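Acyl-coenzyme A oxidase 1 (Yarrowia lipolytica, PDB 5Y9D) oxidises acyl-coenzyme A thioesters to trans-2-enoyl-CoAs with FAD and molecular oxygen, releasing hydrogen peroxide in peroxisomal fatty acid beta-oxidation. Local coordinates at residues N133-S142 with L303-G311; Y186-T197 with Q271-M282. One frame throughout, in Å; residues are numbered along the deposited sequence.

Contact 1 (N133-S142 with L303-G311); sequences NLFIGSIRGS and LTYGALIRG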
loop_
_atom_site.group_PDB
_atom_site.type_symbol
_atom_site.label_atom_id
_atom_site.label_comp_id
_atom_site.label_asym_id
_atom_site.label_seq_id
_atom_site.Cartn_x
_atom_site.Cartn_y
_atom_site.Cartn_z
ATOM N N ASN A 133 27.153 1.319 -5.095
ATOM C CA ASN A 133 26.771 -0.067 -4.675
ATOM C C ASN A 133 26.765 -1.031 -5.874
ATOM O O ASN A 133 27.577 -1.932 -5.940
ATOM C CB ASN A 133 25.398 -0.076 -3.914
ATOM C CG ASN A 133 24.820 -1.490 -3.669
ATOM O OD1 ASN A 133 25.487 -2.364 -3.112
ATOM N ND2 ASN A 133 23.540 -1.693 -4.034
ATOM N N LEU A 134 25.878 -0.822 -6.841
ATOM C CA LEU A 134 25.699 -1.785 -7.924
ATOM C C LEU A 134 26.825 -1.813 -8.937
ATOM O O LEU A 134 27.339 -2.867 -9.244
ATOM C CB LEU A 134 24.385 -1.528 -8.630
ATOM C CG LEU A 134 23.173 -1.788 -7.729
ATOM C CD1 LEU A 134 21.876 -1.482 -8.459
ATOM C CD2 LEU A 134 23.184 -3.226 -7.258
ATOM N N PHE A 135 27.234 -0.652 -9.427
ATOM C CA PHE A 135 28.209 -0.613 -10.483
ATOM C C PHE A 135 29.594 -0.967 -9.958
ATOM O O PHE A 135 30.290 -1.808 -10.536
ATOM C CB PHE A 135 28.230 0.745 -11.199
ATOM C CG PHE A 135 29.399 0.906 -12.080
ATOM C CD1 PHE A 135 29.372 0.414 -13.356
ATOM C CD2 PHE A 135 30.574 1.431 -11.591
ATOM C CE1 PHE A 135 30.474 0.510 -14.174
ATOM C CE2 PHE A 135 31.700 1.520 -12.401
ATOM C CZ PHE A 135 31.639 1.064 -13.702
ATOM N N ILE A 136 29.982 -0.321 -8.868
ATOM C CA ILE A 136 31.306 -0.523 -8.281
ATOM C C ILE A 136 31.438 -1.913 -7.720
ATOM O O ILE A 136 32.491 -2.551 -7.891
ATOM C CB ILE A 136 31.588 0.530 -7.198
ATOM C CG1 ILE A 136 31.939 1.848 -7.884
ATOM C CG2 ILE A 136 32.692 0.096 -6.222
ATOM C CD1 ILE A 136 33.204 1.802 -8.692
ATOM N N GLY A 137 30.371 -2.388 -7.080
ATOM C CA GLY A 137 30.376 -3.713 -6.447
ATOM C C GLY A 137 30.572 -4.806 -7.476
ATOM O O GLY A 137 31.226 -5.815 -7.200
ATOM N N SER A 138 30.008 -4.584 -8.669
ATOM C CA SER A 138 30.142 -5.526 -9.756
ATOM C C SER A 138 31.559 -5.531 -10.303
ATOM O O SER A 138 32.045 -6.579 -10.642
ATOM C CB SER A 138 29.128 -5.272 -10.882
ATOM O OG SER A 138 27.791 -5.219 -10.388
ATOM N N ILE A 139 32.248 -4.402 -10.364
ATOM C CA ILE A 139 33.604 -4.446 -10.912
ATOM C C ILE A 139 34.564 -5.053 -9.912
ATOM O O ILE A 139 35.522 -5.695 -10.295
ATOM C CB ILE A 139 34.222 -3.080 -11.267
ATOM C CG1 ILE A 139 33.327 -2.206 -12.092
ATOM C CG2 ILE A 139 35.499 -3.272 -12.083
ATOM C CD1 ILE A 139 33.752 -0.770 -11.902
ATOM N N ARG A 140 34.336 -4.812 -8.634
ATOM C CA ARG A 140 35.172 -5.426 -7.618
ATOM C C ARG A 140 34.892 -6.926 -7.595
ATOM O O ARG A 140 35.814 -7.720 -7.692
ATOM C CB ARG A 140 34.936 -4.804 -6.233
ATOM C CG ARG A 140 36.211 -4.625 -5.439
ATOM C CD ARG A 140 35.966 -4.501 -3.945
ATOM N NE ARG A 140 35.939 -3.112 -3.492
ATOM C CZ ARG A 140 34.860 -2.331 -3.483
ATOM N NH1 ARG A 140 33.672 -2.780 -3.916
ATOM N NH2 ARG A 140 34.972 -1.080 -3.035
ATOM N N GLY A 141 33.617 -7.298 -7.508
ATOM C CA GLY A 141 33.215 -8.702 -7.357
ATOM C C GLY A 141 33.389 -9.604 -8.571
ATOM O O GLY A 141 33.556 -10.801 -8.424
ATOM N N SER A 142 33.322 -9.044 -9.774
ATOM C CA SER A 142 33.473 -9.839 -10.992
ATOM C C SER A 142 34.688 -9.472 -11.817
ATOM O O SER A 142 35.011 -10.187 -12.761
ATOM C CB SER A 142 32.235 -9.743 -11.860
ATOM O OG SER A 142 31.133 -10.377 -11.229
ATOM N N LEU A 303 28.236 -15.904 -9.183
ATOM C CA LEU A 303 28.799 -14.696 -8.593
ATOM C C LEU A 303 28.935 -13.587 -9.628
ATOM O O LEU A 303 29.737 -12.667 -9.460
ATOM C CB LEU A 303 30.158 -15.001 -7.938
ATOM C CG LEU A 303 30.245 -16.178 -6.942
ATOM C CD1 LEU A 303 31.388 -15.953 -5.965
ATOM C CD2 LEU A 303 28.956 -16.434 -6.174
ATOM N N THR A 304 28.149 -13.695 -10.698
ATOM C CA THR A 304 27.883 -12.576 -11.602
ATOM C C THR A 304 26.894 -11.595 -10.951
ATOM O O THR A 304 26.905 -10.398 -11.258
ATOM C CB THR A 304 27.347 -13.065 -12.975
ATOM O OG1 THR A 304 26.732 -14.350 -12.826
ATOM C CG2 THR A 304 28.482 -13.193 -13.987
ATOM N N TYR A 305 26.063 -12.109 -10.036
ATOM C CA TYR A 305 25.079 -11.311 -9.290
ATOM C C TYR A 305 25.525 -11.075 -7.844
ATOM O O TYR A 305 24.695 -10.935 -6.955
ATOM C CB TYR A 305 23.723 -12.021 -9.294
ATOM C CG TYR A 305 23.418 -12.729 -10.596
ATOM C CD1 TYR A 305 23.122 -12.007 -11.746
ATOM C CD2 TYR A 305 23.432 -14.116 -10.679
ATOM C CE1 TYR A 305 22.849 -12.644 -12.946
ATOM C CE2 TYR A 305 23.154 -14.764 -11.873
ATOM C CZ TYR A 305 22.869 -14.026 -13.009
ATOM O OH TYR A 305 22.592 -14.674 -14.199
ATOM N N GLY A 306 26.832 -11.025 -7.614
ATOM C CA GLY A 306 27.375 -10.834 -6.273
ATOM C C GLY A 306 26.986 -9.515 -5.626
ATOM O O GLY A 306 26.760 -9.455 -4.412
ATOM N N ALA A 307 26.903 -8.464 -6.443
ATOM C CA ALA A 307 26.531 -7.105 -5.982
ATOM C C ALA A 307 25.084 -7.014 -5.473
ATOM O O ALA A 307 24.775 -6.206 -4.583
ATOM C CB ALA A 307 26.763 -6.081 -7.097
ATOM N N LEU A 308 24.215 -7.857 -6.036
ATOM C CA LEU A 308 22.808 -7.893 -5.651
ATOM C C LEU A 308 22.598 -8.366 -4.223
ATOM O O LEU A 308 21.633 -7.951 -3.578
ATOM C CB LEU A 308 22.006 -8.766 -6.614
ATOM C CG LEU A 308 21.947 -8.244 -8.068
ATOM C CD1 LEU A 308 21.079 -9.142 -8.956
ATOM C CD2 LEU A 308 21.458 -6.798 -8.109
ATOM N N ILE A 309 23.492 -9.227 -3.734
ATOM C CA ILE A 309 23.357 -9.763 -2.396
ATOM C C ILE A 309 23.632 -8.622 -1.445
ATOM O O ILE A 309 22.899 -8.452 -0.479
ATOM C CB ILE A 309 24.298 -10.950 -2.081
ATOM C CG1 ILE A 309 24.175 -12.079 -3.119
ATOM C CG2 ILE A 309 23.974 -11.563 -0.718
ATOM C CD1 ILE A 309 25.361 -13.046 -3.095
ATOM N N ARG A 310 24.654 -7.814 -1.723
ATOM C CA ARG A 310 24.962 -6.688 -0.826
ATOM C C ARG A 310 23.698 -5.904 -0.475
ATOM O O ARG A 310 23.418 -5.673 0.695
ATOM C CB ARG A 310 25.992 -5.723 -1.428
ATOM C CG ARG A 310 26.430 -4.620 -0.476
ATOM C CD ARG A 310 27.583 -3.789 -1.012
ATOM N NE ARG A 310 27.398 -2.375 -0.645
ATOM C CZ ARG A 310 28.254 -1.613 0.050
ATOM N NH1 ARG A 310 29.436 -2.071 0.483
ATOM N NH2 ARG A 310 27.922 -0.351 0.312
ATOM N N GLY A 311 22.945 -5.493 -1.493
ATOM C CA GLY A 311 21.829 -4.602 -1.297
ATOM C C GLY A 311 20.570 -5.269 -0.789
ATOM O O GLY A 311 19.670 -4.577 -0.313
#
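Ala307 is the knob of this helix crossing: its methyl enters the hole formed by Asn133, Leu134, Gly137 and Ser138 on helix 122-142. Its CB lies 3.6 Å from Ser138 OG and 4.0 Å from the carbonyl C of Gly137, whose missing side chain lets the CA atoms of Gly137 and Ala307 approach to 5.1 Å. Ser138 turns its hydroxyl back onto its own helix, OG standing opposite the carbonyl carbon (chi1 -53°) and giving its proton to Leu134 O at 2.7 Å, an oxygen that also accepts Ser138 N. With an alanine here, Leu134 O would probably lose its second donor and the Ala307 methyl its contact with the hydroxyl. Beside the knob, Leu134 CD2 meets Leu308 CD2 at 4.1 Å as the two side chains pass at a slant, with Phe166 touching both. Further along helix 306-334, Asn133 and Arg310 run past one another in opposite directions. Asn133 OD1 comes to the edge of the guanidinium and takes a weak, bent bond from Arg310 NE (3.1 Å, 124°), while Arg310 NH2 is hydrogen-bonded to Ser110 OG, the stronger partner. Leu134 also touches Glu464, the probable proton acceptor, and its side chain lies about 5 Å from the FAD; this single knob-into-hole crossing thus joins the N-terminal helical region to the first helix of the C-alpha1 domain beside the flavin site.

Contact 2 (Y186-T197 with Q271-M282); sequences YDQDSDQFIINT and QFTNVRIPRQNM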
loop_
_atom_site.group_PDB
_atom_site.type_symbol
_atom_site.label_atom_id
_atom_site.label_comp_id
_atom_site.label_asym_id
_atom_site.label_seq_id
_atom_site.Cartn_x
_atom_site.Cartn_y
_atom_site.Cartn_z
ATOM N N TYR A 186 31.543 -12.513 -29.512
ATOM C CA TYR A 186 32.988 -12.286 -29.534
ATOM C C TYR A 186 33.489 -12.185 -30.948
ATOM O O TYR A 186 33.037 -12.909 -31.804
ATOM C CB TYR A 186 33.754 -13.408 -28.827
ATOM C CG TYR A 186 35.248 -13.170 -28.892
ATOM C CD1 TYR A 186 35.822 -12.081 -28.245
ATOM C CD2 TYR A 186 36.083 -13.992 -29.654
ATOM C CE1 TYR A 186 37.184 -11.838 -28.320
ATOM C CE2 TYR A 186 37.448 -13.757 -29.744
ATOM C CZ TYR A 186 37.989 -12.680 -29.071
ATOM O OH TYR A 186 39.326 -12.427 -29.150
ATOM N N ASP A 187 34.407 -11.261 -31.185
ATOM C CA ASP A 187 34.969 -11.082 -32.513
ATOM C C ASP A 187 36.482 -11.134 -32.423
ATOM O O ASP A 187 37.110 -10.232 -31.881
ATOM C CB ASP A 187 34.490 -9.766 -33.143
ATOM C CG ASP A 187 35.024 -9.560 -34.559
ATOM O OD1 ASP A 187 35.874 -10.355 -35.001
ATOM O OD2 ASP A 187 34.608 -8.593 -35.229
ATOM N N GLN A 188 37.049 -12.189 -32.991
ATOM C CA GLN A 188 38.478 -12.481 -32.873
ATOM C C GLN A 188 39.320 -11.574 -33.754
ATOM O O GLN A 188 40.344 -11.085 -33.313
ATOM C CB GLN A 188 38.717 -13.939 -33.228
ATOM C CG GLN A 188 40.107 -14.463 -32.931
ATOM C CD GLN A 188 40.162 -15.967 -33.093
ATOM O OE1 GLN A 188 39.285 -16.564 -33.719
ATOM N NE2 GLN A 188 41.177 -16.585 -32.526
ATOM N N ASP A 189 38.874 -11.331 -34.989
ATOM C CA ASP A 189 39.564 -10.419 -35.903
ATOM C C ASP A 189 39.982 -9.147 -35.195
ATOM O O ASP A 189 41.100 -8.708 -35.368
ATOM C CB ASP A 189 38.708 -10.097 -37.141
ATOM C CG ASP A 189 38.630 -11.282 -38.154
ATOM O OD1 ASP A 189 38.538 -12.458 -37.728
ATOM O OD2 ASP A 189 38.649 -11.040 -39.388
ATOM N N SER A 190 39.098 -8.587 -34.359
ATOM C CA SER A 190 39.334 -7.300 -33.650
ATOM C C SER A 190 39.619 -7.408 -32.126
ATOM O O SER A 190 39.986 -6.407 -31.494
ATOM C CB SER A 190 38.153 -6.337 -33.896
ATOM O OG SER A 190 36.900 -6.916 -33.546
ATOM N N ASP A 191 39.469 -8.608 -31.561
ATOM C CA ASP A 191 39.543 -8.832 -30.114
ATOM C C ASP A 191 38.546 -7.929 -29.337
ATOM O O ASP A 191 38.901 -7.244 -28.361
ATOM C CB ASP A 191 40.982 -8.692 -29.581
ATOM C CG ASP A 191 41.218 -9.516 -28.290
ATOM O OD1 ASP A 191 40.427 -10.433 -28.014
ATOM O OD2 ASP A 191 42.182 -9.262 -27.531
ATOM N N GLN A 192 37.286 -7.990 -29.788
ATOM C CA GLN A 192 36.186 -7.190 -29.247
ATOM C C GLN A 192 34.935 -8.012 -28.964
ATOM O O GLN A 192 34.755 -9.115 -29.528
ATOM C CB GLN A 192 35.838 -6.086 -30.236
ATOM C CG GLN A 192 37.001 -5.145 -30.424
ATOM C CD GLN A 192 36.679 -3.934 -31.262
ATOM O OE1 GLN A 192 35.972 -4.017 -32.251
ATOM N NE2 GLN A 192 37.235 -2.798 -30.875
ATOM N N PHE A 193 34.083 -7.487 -28.077
ATOM C CA PHE A 193 32.696 -7.934 -28.024
ATOM C C PHE A 193 31.786 -6.959 -28.764
ATOM O O PHE A 193 31.947 -5.729 -28.725
ATOM C CB PHE A 193 32.208 -8.125 -26.591
ATOM C CG PHE A 193 32.877 -9.275 -25.863
ATOM C CD1 PHE A 193 32.565 -10.585 -26.177
ATOM C CD2 PHE A 193 33.797 -9.042 -24.888
ATOM C CE1 PHE A 193 33.162 -11.628 -25.512
ATOM C CE2 PHE A 193 34.408 -10.082 -24.222
ATOM C CZ PHE A 193 34.096 -11.378 -24.528
ATOM N N ILE A 194 30.828 -7.553 -29.449
ATOM C CA ILE A 194 29.757 -6.852 -30.107
ATOM C C ILE A 194 28.528 -7.023 -29.226
ATOM O O ILE A 194 27.992 -8.133 -29.076
ATOM C CB ILE A 194 29.518 -7.434 -31.506
ATOM C CG1 ILE A 194 30.784 -7.302 -32.338
ATOM C CG2 ILE A 194 28.372 -6.740 -32.230
ATOM C CD1 ILE A 194 30.678 -8.010 -33.676
ATOM N N ILE A 195 28.106 -5.905 -28.648
ATOM C CA ILE A 195 26.958 -5.852 -27.779
ATOM C C ILE A 195 25.766 -5.402 -28.579
ATOM O O ILE A 195 25.763 -4.284 -29.101
ATOM C CB ILE A 195 27.160 -4.855 -26.616
ATOM C CG1 ILE A 195 28.353 -5.266 -25.767
ATOM C CG2 ILE A 195 25.937 -4.791 -25.737
ATOM C CD1 ILE A 195 28.247 -6.643 -25.158
ATOM N N ASN A 196 24.743 -6.255 -28.622
ATOM C CA ASN A 196 23.572 -6.007 -29.446
ATOM C C ASN A 196 22.245 -6.343 -28.762
ATOM O O ASN A 196 22.090 -7.407 -28.128
ATOM C CB ASN A 196 23.675 -6.749 -30.783
ATOM C CG ASN A 196 22.647 -6.252 -31.804
ATOM O OD1 ASN A 196 22.683 -5.095 -32.280
ATOM N ND2 ASN A 196 21.707 -7.115 -32.129
ATOM N N THR A 197 21.289 -5.425 -28.927
ATOM C CA THR A 197 19.924 -5.622 -28.510
ATOM C C THR A 197 19.134 -6.055 -29.758
ATOM O O THR A 197 18.863 -5.253 -30.630
ATOM C CB THR A 197 19.355 -4.308 -27.965
ATOM O OG1 THR A 197 20.253 -3.737 -26.997
ATOM C CG2 THR A 197 18.029 -4.526 -27.329
ATOM N N GLN A 271 19.324 0.844 -25.575
ATOM C CA GLN A 271 19.416 -0.106 -26.680
ATOM C C GLN A 271 20.840 -0.038 -27.238
ATOM O O GLN A 271 21.405 1.038 -27.356
ATOM C CB GLN A 271 18.409 0.235 -27.753
ATOM C CG GLN A 271 16.964 0.125 -27.259
ATOM C CD GLN A 271 15.998 0.652 -28.268
ATOM O OE1 GLN A 271 16.370 1.479 -29.078
ATOM N NE2 GLN A 271 14.743 0.193 -28.227
ATOM N N PHE A 272 21.419 -1.203 -27.513
ATOM C CA PHE A 272 22.723 -1.305 -28.176
ATOM C C PHE A 272 22.573 -1.861 -29.612
ATOM O O PHE A 272 21.916 -2.873 -29.814
ATOM C CB PHE A 272 23.632 -2.225 -27.359
ATOM C CG PHE A 272 23.855 -1.781 -25.935
ATOM C CD1 PHE A 272 24.705 -0.728 -25.637
ATOM C CD2 PHE A 272 23.268 -2.463 -24.882
ATOM C CE1 PHE A 272 24.949 -0.333 -24.311
ATOM C CE2 PHE A 272 23.504 -2.087 -23.565
ATOM C CZ PHE A 272 24.356 -1.020 -23.272
ATOM N N THR A 273 23.169 -1.176 -30.588
ATOM C CA THR A 273 23.259 -1.657 -31.973
ATOM C C THR A 273 24.730 -1.782 -32.424
ATOM O O THR A 273 25.345 -0.772 -32.750
ATOM C CB THR A 273 22.548 -0.727 -32.989
ATOM O OG1 THR A 273 21.148 -0.695 -32.745
ATOM C CG2 THR A 273 22.710 -1.284 -34.392
ATOM N N ASN A 274 25.247 -3.018 -32.457
ATOM C CA ASN A 274 26.668 -3.361 -32.816
ATOM C C ASN A 274 27.643 -2.430 -32.182
ATOM O O ASN A 274 28.397 -1.729 -32.864
ATOM C CB ASN A 274 26.930 -3.451 -34.342
ATOM C CG ASN A 274 26.273 -4.673 -34.981
ATOM O OD1 ASN A 274 26.967 -5.550 -35.498
ATOM N ND2 ASN A 274 24.910 -4.736 -34.952
ATOM N N VAL A 275 27.566 -2.380 -30.862
ATOM C CA VAL A 275 28.501 -1.604 -30.071
ATOM C C VAL A 275 29.721 -2.434 -29.699
ATOM O O VAL A 275 29.601 -3.500 -29.104
ATOM C CB VAL A 275 27.836 -1.054 -28.811
ATOM C CG1 VAL A 275 28.871 -0.403 -27.918
ATOM C CG2 VAL A 275 26.784 -0.050 -29.207
ATOM N N ARG A 276 30.892 -1.907 -30.028
ATOM C CA ARG A 276 32.132 -2.643 -29.910
ATOM C C ARG A 276 32.796 -2.219 -28.650
ATOM O O ARG A 276 32.948 -1.022 -28.389
ATOM C CB ARG A 276 33.009 -2.410 -31.132
ATOM C CG ARG A 276 32.321 -2.904 -32.397
ATOM C CD ARG A 276 33.244 -2.976 -33.601
ATOM N NE ARG A 276 32.669 -3.867 -34.631
ATOM C CZ ARG A 276 33.029 -5.138 -34.867
ATOM N NH1 ARG A 276 34.010 -5.734 -34.182
ATOM N NH2 ARG A 276 32.407 -5.818 -35.814
ATOM N N ILE A 277 33.108 -3.215 -27.831
ATOM C CA ILE A 277 33.956 -3.016 -26.677
ATOM C C ILE A 277 35.188 -3.948 -26.769
ATOM O O ILE A 277 35.116 -5.021 -27.342
ATOM C CB ILE A 277 33.187 -3.222 -25.344
ATOM C CG1 ILE A 277 32.609 -4.619 -25.249
ATOM C CG2 ILE A 277 32.073 -2.194 -25.197
ATOM C CD1 ILE A 277 31.933 -4.894 -23.927
ATOM N N PRO A 278 36.315 -3.539 -26.202
ATOM C CA PRO A 278 37.382 -4.533 -26.156
ATOM C C PRO A 278 37.024 -5.735 -25.301
ATOM O O PRO A 278 36.114 -5.679 -24.485
ATOM C CB PRO A 278 38.569 -3.776 -25.545
ATOM C CG PRO A 278 38.007 -2.502 -24.995
ATOM C CD PRO A 278 36.743 -2.211 -25.737
ATOM N N ARG A 279 37.764 -6.818 -25.501
ATOM C CA ARG A 279 37.516 -8.094 -24.806
ATOM C C ARG A 279 37.791 -7.969 -23.298
ATOM O O ARG A 279 37.125 -8.610 -22.489
ATOM C CB ARG A 279 38.375 -9.190 -25.462
ATOM C CG ARG A 279 38.480 -10.525 -24.738
ATOM C CD ARG A 279 39.591 -11.374 -25.362
ATOM N NE ARG A 279 40.461 -11.894 -24.322
ATOM C CZ ARG A 279 41.711 -11.510 -24.096
ATOM N NH1 ARG A 279 42.370 -12.067 -23.086
ATOM N NH2 ARG A 279 42.321 -10.609 -24.866
ATOM N N GLN A 280 38.744 -7.105 -22.936
ATOM C CA GLN A 280 39.123 -6.875 -21.534
ATOM C C GLN A 280 38.069 -6.138 -20.681
ATOM O O GLN A 280 38.255 -5.966 -19.494
ATOM C CB GLN A 280 40.434 -6.093 -21.478
ATOM C CG GLN A 280 41.654 -6.854 -21.975
ATOM C CD GLN A 280 41.921 -6.692 -23.474
ATOM O OE1 GLN A 280 41.032 -6.367 -24.271
ATOM N NE2 GLN A 280 43.164 -6.938 -23.863
ATOM N N ASN A 281 36.980 -5.710 -21.301
ATOM C CA ASN A 281 35.886 -5.046 -20.616
ATOM C C ASN A 281 34.971 -6.043 -19.975
ATOM O O ASN A 281 34.220 -5.714 -19.068
ATOM C CB ASN A 281 35.067 -4.190 -21.607
ATOM C CG ASN A 281 35.690 -2.829 -21.851
ATOM O OD1 ASN A 281 34.990 -1.874 -22.097
ATOM N ND2 ASN A 281 37.009 -2.729 -21.729
ATOM N N MET A 282 34.985 -7.257 -20.484
ATOM C CA MET A 282 34.249 -8.331 -19.857
ATOM C C MET A 282 34.974 -8.560 -18.571
ATOM O O MET A 282 36.190 -8.514 -18.535
ATOM C CB MET A 282 34.285 -9.584 -20.717
ATOM C CG MET A 282 34.271 -10.846 -19.922
ATOM S SD MET A 282 33.852 -12.251 -20.952
ATOM C CE MET A 282 33.416 -13.485 -19.730
#
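With Ile195 CG2 turned away from its backbone N and the Phe272 ring opposite its carbonyl carbon (chi1 -58°), the two side chains run side by side, and the methyl lies over the ring face, a CH-pi contact 4.0 Å from the centroid. Ile195 lies on strand 192-196, paired antiparallel with 275-278 in the middle beta domain of the acyl-CoA dehydrogenase fold; Phe272 ends strand 268-272 just before. Phe193 pairs with Ile277 and Ile195 with Val275 as hydrogen-bonded pairs; Ile195 N to Val275 O (2.9 Å) is almost straight at 178°. Phe193, Ile195, Val275 and Ile277 turn to one face, where Ile277 CD1 reaches Ile195 CG1. Met282 makes an oblique Met-aromatic contact with the Phe193 ring, which Phe235 meets edge-to-face.

Ile194 and Arg276 share the other face. The arginine chain, extended from CG to NE, runs alongside Ile194, whose CD1 lies over one face of the guanidinium. Arg276 NH1 grips two oxygens close to the guanidinium plane: Asp187 OD2 in a salt bridge, met on its anti side and well out of the carboxylate plane, and Gln192 OE1 at 3.2 Å, in the amide's carbonyl plane.

The hairpin turn carries a G1 beta bulge, Asp191 and Gln192 both facing Asp187. Asp191 OD2 uses its syn lone pair for Arg279 NH2 (3.0 Å), with carboxylate and guanidinium nearly coplanar, 16° apart; Val289 O takes Arg279 NE. Tyr186 OH donates to the other oxygen, Asp191 OD1, so both carboxylate oxygens are engaged and its rotation is probably fixed. At the far end Thr197 is bonded twice to Phe272: its N donates to Phe272 O, and its OG1 accepts Phe272 N at 2.8 Å.

Contact 1 joins helix 122-142 to the start of helix 306-334; contact 2 pairs strands 192-196 and 275-278 of the mixed sheet, with the end of 268-272 from the three-stranded sheet alongside. The chain runs from 133-142 through 186-197 and 271-282 to 303-311, making the beta excursion before it returns to the helical body. The centres lie about 22 Å apart and the nearest atoms about 6 Å. The centre of contact 1 is about 17 Å from the chain centre, that of contact 2 about 35 Å. Contact 1 thus brings the two ends of the excursion together close to the FAD, whereas contact 2 lies further out, the side chain of Phe272 about 11 Å from the cofactor.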